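Local coordinates for ABC transporter periplasmic-binding protein YtfQ (PDB 6HB0) that probably binds a sugar, likely L-arabinofuranose, outside the membrane and delivers it to an ABC transporter for uptake, at residues 141-155 and 201-214. Residues are numbered along the deposited sequence; the frame is centred on the assembly and turned at random.
Sequences YASATGPVNIVQLEG and FLKSTPQIDVVFAQ
Strands 148-154 and 210-213 pair in parallel in the sheet of one lobe of this periplasmic-binding-protein fold, and helix 191-204 packs on the Val-151 and Leu-153 face of that sheet and leads through residues 205-209 into strand 210-213. In the middle the backbones form a regular parallel ladder: Val-151 N bonds to Val-210 O, Val-151 O takes Phe-212 N, and Leu-153 N and O join Phe-212 O and Gln-214 N. Side chains close both ends of the ladder. At its start Asp-209 OD2 accepts the N-H of Asn-149 at 2.8 Å, nearly straight (172°) and through its anti lone pair, while Asn-149 O receives both Asp-209 N and Val-210 N. The Asn-149 side chain turns back beside its own N (chi1 -71°), and ND2 gives a hydrogen to Gln-207 O at 3.1 Å, with that oxygen in its amide plane. At the far end the extended Gln-214 side chain uses both halves of its amide: NE2 donates to Gln-152 OE1 at 2.9 Å, the two amide planes 70° apart, and OE1 takes Gly-155 N at 2.7 Å from above its carbonyl plane. Gln-152 OE1 also lies at the edge of the Phe-212 ring, 3.3 Å from CE2; that ring stacks on Phe-169 of helix 160-173. On the opposite face Val-151 CG2 meets Phe-201 CD2 obliquely at 3.4 Å, and Leu-153 CD2 reaches CE2 of the same ring at 3.7 Å, so the last turn of the helix packs against the strand. Tyr-141, with Val-148 CG1 over one ring face, comes from the opposite direction to Val-210, whose CG2 meets the CE2 and OH side of the ring obliquely (CE2 to CG2 3.3 Å). At the buried far end the amide of Gln-214 has one bond at each end, which should hold it to one orientation.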
loop_
_atom_site.group_PDB
_atom_site.type_symbol
_atom_site.label_atom_id
_atom_site.label_comp_id
_atom_site.label_asym_id
_atom_site.label_seq_id
_atom_site.Cartn_x
_atom_site.Cartn_y
_atom_site.Cartn_z
ATOM N N TYR A 141 -14.501 10.729 -17.463
ATOM C CA TYR A 141 -14.829 12.022 -17.986
ATOM C C TYR A 141 -14.267 12.233 -19.384
ATOM O O TYR A 141 -14.042 13.365 -19.771
ATOM C CB TYR A 141 -14.239 13.043 -17.036
ATOM C CG TYR A 141 -14.979 13.178 -15.738
ATOM C CD1 TYR A 141 -16.097 14.039 -15.610
ATOM C CD2 TYR A 141 -14.536 12.500 -14.616
ATOM C CE1 TYR A 141 -16.717 14.213 -14.378
ATOM C CE2 TYR A 141 -15.167 12.635 -13.413
ATOM C CZ TYR A 141 -16.246 13.496 -13.291
ATOM O OH TYR A 141 -16.829 13.582 -12.066
ATOM N N ALA A 142 -14.012 11.168 -20.122
ATOM C CA ALA A 142 -13.430 11.314 -21.466
ATOM C C ALA A 142 -14.364 12.169 -22.350
ATOM O O ALA A 142 -13.886 12.941 -23.175
ATOM C CB ALA A 142 -13.223 9.943 -22.115
ATOM N N SER A 143 -15.670 12.038 -22.148
ATOM C CA SER A 143 -16.654 12.872 -22.869
ATOM C C SER A 143 -17.213 14.099 -22.122
ATOM O O SER A 143 -18.275 14.596 -22.513
ATOM C CB SER A 143 -17.840 12.018 -23.302
ATOM O OG SER A 143 -17.378 10.996 -24.124
ATOM N N ALA A 144 -16.523 14.632 -21.112
ATOM C CA ALA A 144 -17.068 15.784 -20.429
ATOM C C ALA A 144 -17.274 16.895 -21.428
ATOM O O ALA A 144 -16.415 17.149 -22.271
ATOM C CB ALA A 144 -16.175 16.266 -19.305
ATOM N N THR A 145 -18.426 17.561 -21.327
ATOM C CA THR A 145 -18.739 18.703 -22.186
ATOM C C THR A 145 -18.417 20.034 -21.479
ATOM O O THR A 145 -18.733 21.106 -21.967
ATOM C CB THR A 145 -20.219 18.632 -22.674
ATOM O OG1 THR A 145 -21.097 18.698 -21.549
ATOM C CG2 THR A 145 -20.511 17.332 -23.458
ATOM N N GLY A 146 -17.735 19.974 -20.338
ATOM C CA GLY A 146 -17.238 21.186 -19.646
ATOM C C GLY A 146 -15.949 20.872 -18.904
ATOM O O GLY A 146 -15.531 19.725 -18.872
ATOM N N PRO A 147 -15.269 21.889 -18.384
ATOM C CA PRO A 147 -14.023 21.584 -17.697
ATOM C C PRO A 147 -14.250 20.625 -16.517
ATOM O O PRO A 147 -15.343 20.631 -15.897
ATOM C CB PRO A 147 -13.556 22.959 -17.198
ATOM C CG PRO A 147 -14.252 23.950 -18.058
ATOM C CD PRO A 147 -15.582 23.333 -18.340
ATOM N N VAL A 148 -13.249 19.790 -16.216
ATOM C CA VAL A 148 -13.368 18.880 -15.063
ATOM C C VAL A 148 -12.440 19.344 -13.939
ATOM O O VAL A 148 -11.222 19.250 -14.043
ATOM C CB VAL A 148 -13.136 17.432 -15.459
ATOM C CG1 VAL A 148 -13.284 16.509 -14.249
ATOM C CG2 VAL A 148 -14.164 17.035 -16.523
ATOM N N ASN A 149 -13.051 19.901 -12.898
ATOM C CA ASN A 149 -12.286 20.462 -11.801
ATOM C C ASN A 149 -12.097 19.428 -10.695
ATOM O O ASN A 149 -13.065 18.954 -10.099
ATOM C CB ASN A 149 -12.963 21.710 -11.283
ATOM C CG ASN A 149 -12.862 22.890 -12.278
ATOM O OD1 ASN A 149 -12.085 22.892 -13.193
ATOM N ND2 ASN A 149 -13.625 23.888 -12.035
ATOM N N ILE A 150 -10.847 19.092 -10.464
ATOM C CA ILE A 150 -10.469 18.077 -9.494
ATOM C C ILE A 150 -9.884 18.803 -8.293
ATOM O O ILE A 150 -9.084 19.714 -8.464
ATOM C CB ILE A 150 -9.385 17.158 -10.064
ATOM C CG1 ILE A 150 -9.894 16.445 -11.318
ATOM C CG2 ILE A 150 -8.956 16.118 -9.017
ATOM C CD1 ILE A 150 -8.775 15.791 -12.117
ATOM N N VAL A 151 -10.305 18.419 -7.092
ATOM C CA VAL A 151 -9.569 18.828 -5.913
ATOM C C VAL A 151 -8.906 17.612 -5.292
ATOM O O VAL A 151 -9.436 16.517 -5.362
ATOM C CB VAL A 151 -10.429 19.588 -4.927
ATOM C CG1 VAL A 151 -11.020 20.832 -5.618
ATOM C CG2 VAL A 151 -11.475 18.715 -4.243
ATOM N N GLN A 152 -7.730 17.812 -4.711
ATOM C CA GLN A 152 -6.947 16.729 -4.178
ATOM C C GLN A 152 -6.657 16.896 -2.708
ATOM O O GLN A 152 -6.118 17.919 -2.260
ATOM C CB GLN A 152 -5.650 16.602 -4.973
ATOM C CG GLN A 152 -4.723 15.492 -4.478
ATOM C CD GLN A 152 -3.603 15.094 -5.449
ATOM O OE1 GLN A 152 -2.914 14.092 -5.226
ATOM N NE2 GLN A 152 -3.380 15.897 -6.476
ATOM N N LEU A 153 -7.009 15.887 -1.945
ATOM C CA LEU A 153 -6.688 15.844 -0.507
ATOM C C LEU A 153 -5.423 15.017 -0.404
ATOM O O LEU A 153 -5.431 13.798 -0.647
ATOM C CB LEU A 153 -7.842 15.226 0.262
ATOM C CG LEU A 153 -9.180 15.958 0.165
ATOM C CD1 LEU A 153 -10.299 15.125 0.790
ATOM C CD2 LEU A 153 -9.089 17.287 0.888
ATOM N N GLU A 154 -4.297 15.686 -0.112
ATOM C CA GLU A 154 -3.040 15.021 -0.041
ATOM C C GLU A 154 -2.775 14.482 1.348
ATOM O O GLU A 154 -3.275 15.020 2.343
ATOM C CB GLU A 154 -1.900 15.981 -0.351
ATOM C CG GLU A 154 -2.039 16.723 -1.636
ATOM C CD GLU A 154 -0.982 17.836 -1.751
ATOM O OE1 GLU A 154 0.048 17.796 -1.036
ATOM O OE2 GLU A 154 -1.170 18.720 -2.602
ATOM N N GLY A 155 -1.961 13.438 1.394
ATOM C CA GLY A 155 -1.447 12.912 2.627
ATOM C C GLY A 155 -0.442 13.882 3.285
ATOM O O GLY A 155 -0.150 14.966 2.792
ATOM N N PHE A 201 -12.093 23.846 0.434
ATOM C CA PHE A 201 -12.200 23.747 -1.009
ATOM C C PHE A 201 -13.600 24.207 -1.478
ATOM O O PHE A 201 -13.725 24.866 -2.512
ATOM C CB PHE A 201 -11.988 22.304 -1.479
ATOM C CG PHE A 201 -10.577 21.809 -1.431
ATOM C CD1 PHE A 201 -9.492 22.665 -1.307
ATOM C CD2 PHE A 201 -10.328 20.461 -1.583
ATOM C CE1 PHE A 201 -8.208 22.208 -1.354
ATOM C CE2 PHE A 201 -9.033 19.989 -1.596
ATOM C CZ PHE A 201 -7.972 20.869 -1.513
ATOM N N LEU A 202 -14.628 23.768 -0.784
ATOM C CA LEU A 202 -16.012 24.132 -1.077
ATOM C C LEU A 202 -16.223 25.656 -0.983
ATOM O O LEU A 202 -17.059 26.210 -1.686
ATOM C CB LEU A 202 -16.978 23.428 -0.137
ATOM C CG LEU A 202 -17.159 21.909 -0.396
ATOM C CD1 LEU A 202 -17.727 21.223 0.849
ATOM C CD2 LEU A 202 -18.016 21.618 -1.612
ATOM N N LYS A 203 -15.469 26.313 -0.115
ATOM C CA LYS A 203 -15.525 27.767 0.005
ATOM C C LYS A 203 -14.764 28.481 -1.096
ATOM O O LYS A 203 -15.241 29.484 -1.599
ATOM C CB LYS A 203 -15.015 28.229 1.385
ATOM C CG LYS A 203 -16.088 28.182 2.451
ATOM C CD LYS A 203 -15.491 28.227 3.854
ATOM C CE LYS A 203 -16.504 27.791 4.907
ATOM N NZ LYS A 203 -15.855 27.011 5.994
ATOM N N SER A 204 -13.602 27.955 -1.476
ATOM C CA SER A 204 -12.684 28.628 -2.386
ATOM C C SER A 204 -12.923 28.281 -3.867
ATOM O O SER A 204 -12.481 28.990 -4.744
ATOM C CB SER A 204 -11.249 28.252 -2.033
ATOM O OG SER A 204 -10.948 26.963 -2.547
ATOM N N THR A 205 -13.594 27.168 -4.125
ATOM C CA THR A 205 -13.672 26.620 -5.461
ATOM C C THR A 205 -15.140 26.458 -5.838
ATOM O O THR A 205 -15.805 25.536 -5.369
ATOM C CB THR A 205 -12.961 25.246 -5.559
ATOM O OG1 THR A 205 -11.611 25.354 -5.087
ATOM C CG2 THR A 205 -12.946 24.759 -6.998
ATOM N N PRO A 206 -15.642 27.324 -6.731
ATOM C CA PRO A 206 -17.099 27.305 -6.997
ATOM C C PRO A 206 -17.625 26.028 -7.703
ATOM O O PRO A 206 -18.760 25.622 -7.504
ATOM C CB PRO A 206 -17.317 28.557 -7.877
ATOM C CG PRO A 206 -15.955 29.044 -8.294
ATOM C CD PRO A 206 -14.897 28.141 -7.716
ATOM N N GLN A 207 -16.784 25.393 -8.492
ATOM C CA GLN A 207 -17.166 24.252 -9.278
ATOM C C GLN A 207 -16.176 23.105 -8.980
ATOM O O GLN A 207 -15.023 23.192 -9.328
ATOM C CB GLN A 207 -17.168 24.691 -10.761
ATOM C CG GLN A 207 -16.834 23.634 -11.818
ATOM C CD GLN A 207 -17.934 22.628 -12.055
ATOM O OE1 GLN A 207 -18.831 22.463 -11.224
ATOM N NE2 GLN A 207 -17.870 21.941 -13.197
ATOM N N ILE A 208 -16.636 22.085 -8.270
ATOM C CA ILE A 208 -15.821 20.905 -7.977
ATOM C C ILE A 208 -16.535 19.714 -8.542
ATOM O O ILE A 208 -17.695 19.459 -8.211
ATOM C CB ILE A 208 -15.570 20.691 -6.465
ATOM C CG1 ILE A 208 -14.853 21.907 -5.864
ATOM C CG2 ILE A 208 -14.764 19.412 -6.240
ATOM C CD1 ILE A 208 -14.752 21.858 -4.344
ATOM N N ASP A 209 -15.863 18.998 -9.416
ATOM C CA ASP A 209 -16.460 17.809 -10.018
ATOM C C ASP A 209 -16.030 16.526 -9.300
ATOM O O ASP A 209 -16.841 15.654 -9.066
ATOM C CB ASP A 209 -16.088 17.782 -11.475
ATOM C CG ASP A 209 -16.629 19.068 -12.217
ATOM O OD1 ASP A 209 -17.870 19.191 -12.332
ATOM O OD2 ASP A 209 -15.827 19.971 -12.568
ATOM N N VAL A 210 -14.766 16.453 -8.910
ATOM C CA VAL A 210 -14.192 15.238 -8.366
ATOM C C VAL A 210 -13.251 15.582 -7.242
ATOM O O VAL A 210 -12.509 16.553 -7.362
ATOM C CB VAL A 210 -13.351 14.512 -9.422
ATOM C CG1 VAL A 210 -12.749 13.237 -8.811
ATOM C CG2 VAL A 210 -14.187 14.160 -10.641
ATOM N N VAL A 211 -13.304 14.804 -6.162
ATOM C CA VAL A 211 -12.222 14.787 -5.183
ATOM C C VAL A 211 -11.387 13.521 -5.284
ATOM O O VAL A 211 -11.906 12.425 -5.397
ATOM C CB VAL A 211 -12.612 15.222 -3.739
ATOM C CG1 VAL A 211 -14.072 15.515 -3.568
ATOM C CG2 VAL A 211 -11.872 14.466 -2.618
ATOM N N PHE A 212 -10.079 13.693 -5.351
ATOM C CA PHE A 212 -9.162 12.607 -5.227
ATOM C C PHE A 212 -8.597 12.659 -3.806
ATOM O O PHE A 212 -7.936 13.612 -3.411
ATOM C CB PHE A 212 -8.049 12.699 -6.237
ATOM C CG PHE A 212 -6.926 11.735 -5.977
ATOM C CD1 PHE A 212 -7.194 10.405 -5.725
ATOM C CD2 PHE A 212 -5.612 12.152 -5.959
ATOM C CE1 PHE A 212 -6.169 9.494 -5.488
ATOM C CE2 PHE A 212 -4.597 11.253 -5.728
ATOM C CZ PHE A 212 -4.878 9.920 -5.483
ATOM N N ALA A 213 -8.932 11.646 -3.038
ATOM C CA ALA A 213 -8.499 11.518 -1.635
ATOM C C ALA A 213 -7.401 10.474 -1.586
ATOM O O ALA A 213 -7.613 9.327 -1.963
ATOM C CB ALA A 213 -9.651 11.074 -0.796
ATOM N N GLN A 214 -6.226 10.872 -1.146
ATOM C CA GLN A 214 -5.093 9.971 -1.134
ATOM C C GLN A 214 -5.181 8.889 -0.055
ATOM O O GLN A 214 -4.311 8.040 -0.029
ATOM C CB GLN A 214 -3.787 10.738 -0.949
ATOM C CG GLN A 214 -3.390 11.519 -2.135
ATOM C CD GLN A 214 -2.063 12.196 -1.929
ATOM O OE1 GLN A 214 -1.424 12.019 -0.888
ATOM N NE2 GLN A 214 -1.640 13.004 -2.920
#